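Local coordinates for citryl-CoA lyase (Hydrogenobacter thermophilus, PDB 6HXP), which probably cleaves citryl-CoA to acetyl-CoA and oxaloacetate, as a lyase related to citrate synthase that binds coenzyme A, at residues Asp105-Ile110 with Ala191-Ala196. Sequence-based numbering, arbitrary orientation.
Sequences DAMRFI and AIAAIA
The methyl of Ala193 lies at the centre of the contact: its CB sits 3.5 Å from Ala106 CB and equally close to Met107 CG, and Ile110 CD1 approaches the same methyl at 4.1 Å. Three residues of one helix face thus converge on a single methyl, and the backbones come close, with the CA atoms of Met107 and Ala193 4.7 Å apart. The segment axes approach to 8.3 Å at a crossing angle of -54°, a separation that fits the short alanine side chains between them. One position on, Ala194 receives the end of Ile110: Ile110 CD1 lies 3.8 Å from Ala194 N and 4.0 Å from Ala194 CB. Ala196 then meets the end of Met107. That chain runs extended through chi2 (-177°) and bends at chi3 (74°), which brings Met107 CE to 3.7 Å from Ala196 CB. Shortening Met107 to an alanine removes CG, SD and CE, and would probably open a gap beside Ala193 and Ala196. The six touching residues are buried and the side-chain contacts are apolar. Asp105, whose CB points away from 191-196, touches the bound coenzyme A. The contact joins helices 101-116 and 188-198 within the citrate synthase-like domain; helix 164-180 touches Ile110 and Ala194, and helix 147-158 packs against Ala191 and Ala194.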
loop_
_atom_site.group_PDB
_atom_site.type_symbol
_atom_site.label_atom_id
_atom_site.label_comp_id
_atom_site.label_asym_id
_atom_site.label_seq_id
_atom_site.Cartn_x
_atom_site.Cartn_y
_atom_site.Cartn_z
ATOM N N ASP A 105 -18.174 10.613 -8.173
ATOM C CA ASP A 105 -18.970 11.810 -8.058
ATOM C C ASP A 105 -19.847 12.031 -9.288
ATOM O O ASP A 105 -20.998 12.425 -9.147
ATOM C CB ASP A 105 -18.088 13.033 -7.818
ATOM C CG ASP A 105 -17.206 12.921 -6.579
ATOM O OD1 ASP A 105 -17.592 12.187 -5.637
ATOM O OD2 ASP A 105 -16.145 13.560 -6.562
ATOM N N ALA A 106 -19.273 11.866 -10.471
ATOM C CA ALA A 106 -20.021 12.065 -11.719
ATOM C C ALA A 106 -21.099 11.001 -11.877
ATOM O O ALA A 106 -22.200 11.342 -12.301
ATOM C CB ALA A 106 -19.079 12.034 -12.899
ATOM N N MET A 107 -20.838 9.744 -11.476
ATOM C CA MET A 107 -21.901 8.735 -11.555
ATOM C C MET A 107 -23.050 9.101 -10.632
ATOM O O MET A 107 -24.202 8.940 -11.004
ATOM C CB MET A 107 -21.374 7.346 -11.173
ATOM C CG MET A 107 -20.525 6.697 -12.259
ATOM S SD MET A 107 -19.984 5.037 -11.825
ATOM C CE MET A 107 -21.526 4.088 -12.021
ATOM N N ARG A 108 -22.755 9.593 -9.420
ATOM C CA ARG A 108 -23.839 9.967 -8.496
ATOM C C ARG A 108 -24.643 11.130 -9.065
ATOM O O ARG A 108 -25.873 11.118 -9.047
ATOM C CB ARG A 108 -23.221 10.342 -7.148
ATOM C CG ARG A 108 -24.237 10.511 -6.058
ATOM C CD ARG A 108 -23.564 10.828 -4.740
ATOM N NE ARG A 108 -24.554 10.725 -3.662
ATOM C CZ ARG A 108 -24.273 10.878 -2.373
ATOM N NH1 ARG A 108 -23.049 11.212 -1.988
ATOM N NH2 ARG A 108 -25.223 10.724 -1.458
ATOM N N PHE A 109 -23.940 12.137 -9.592
ATOM C CA PHE A 109 -24.585 13.315 -10.171
ATOM C C PHE A 109 -25.491 12.932 -11.370
ATOM O O PHE A 109 -26.639 13.377 -11.439
ATOM C CB PHE A 109 -23.510 14.305 -10.643
ATOM C CG PHE A 109 -24.045 15.424 -11.500
ATOM C CD1 PHE A 109 -24.856 16.397 -10.959
ATOM C CD2 PHE A 109 -23.770 15.472 -12.858
ATOM C CE1 PHE A 109 -25.379 17.420 -11.758
ATOM C CE2 PHE A 109 -24.288 16.490 -13.658
ATOM C CZ PHE A 109 -25.104 17.452 -13.104
ATOM N N ILE A 110 -24.967 12.135 -12.301
ATOM C CA ILE A 110 -25.709 11.710 -13.470
ATOM C C ILE A 110 -26.910 10.849 -13.070
ATOM O O ILE A 110 -28.025 11.069 -13.562
ATOM C CB ILE A 110 -24.795 10.994 -14.487
ATOM C CG1 ILE A 110 -23.797 11.992 -15.075
ATOM C CG2 ILE A 110 -25.628 10.341 -15.597
ATOM C CD1 ILE A 110 -22.658 11.351 -15.770
ATOM N N ALA A 191 -17.829 10.964 -19.092
ATOM C CA ALA A 191 -18.250 10.016 -20.155
ATOM C C ALA A 191 -18.295 8.572 -19.630
ATOM O O ALA A 191 -19.308 7.871 -19.793
ATOM C CB ALA A 191 -17.300 10.102 -21.325
ATOM N N ILE A 192 -17.238 8.145 -18.944
ATOM C CA ILE A 192 -17.224 6.798 -18.360
ATOM C C ILE A 192 -18.297 6.679 -17.299
ATOM O O ILE A 192 -19.012 5.679 -17.221
ATOM C CB ILE A 192 -15.818 6.504 -17.819
ATOM C CG1 ILE A 192 -14.846 6.370 -19.002
ATOM C CG2 ILE A 192 -15.844 5.269 -16.971
ATOM C CD1 ILE A 192 -13.435 6.283 -18.591
ATOM N N ALA A 193 -18.462 7.713 -16.470
ATOM C CA ALA A 193 -19.520 7.704 -15.476
ATOM C C ALA A 193 -20.909 7.547 -16.136
ATOM O O ALA A 193 -21.739 6.786 -15.634
ATOM C CB ALA A 193 -19.482 8.991 -14.659
ATOM N N ALA A 194 -21.165 8.253 -17.268
ATOM C CA ALA A 194 -22.438 8.141 -17.938
ATOM C C ALA A 194 -22.660 6.731 -18.469
ATOM O O ALA A 194 -23.748 6.163 -18.332
ATOM C CB ALA A 194 -22.490 9.120 -19.098
ATOM N N ILE A 195 -21.628 6.147 -19.055
ATOM C CA ILE A 195 -21.737 4.816 -19.662
ATOM C C ILE A 195 -21.935 3.766 -18.563
ATOM O O ILE A 195 -22.782 2.901 -18.704
ATOM C CB ILE A 195 -20.498 4.555 -20.522
ATOM C CG1 ILE A 195 -20.571 5.454 -21.780
ATOM C CG2 ILE A 195 -20.368 3.081 -20.932
ATOM C CD1 ILE A 195 -19.303 5.722 -22.369
ATOM N N ALA A 196 -21.161 3.844 -17.478
ATOM C CA ALA A 196 -21.312 2.883 -16.392
ATOM C C ALA A 196 -22.702 3.041 -15.760
ATOM O O ALA A 196 -23.312 2.057 -15.344
ATOM C CB ALA A 196 -20.229 3.087 -15.343
#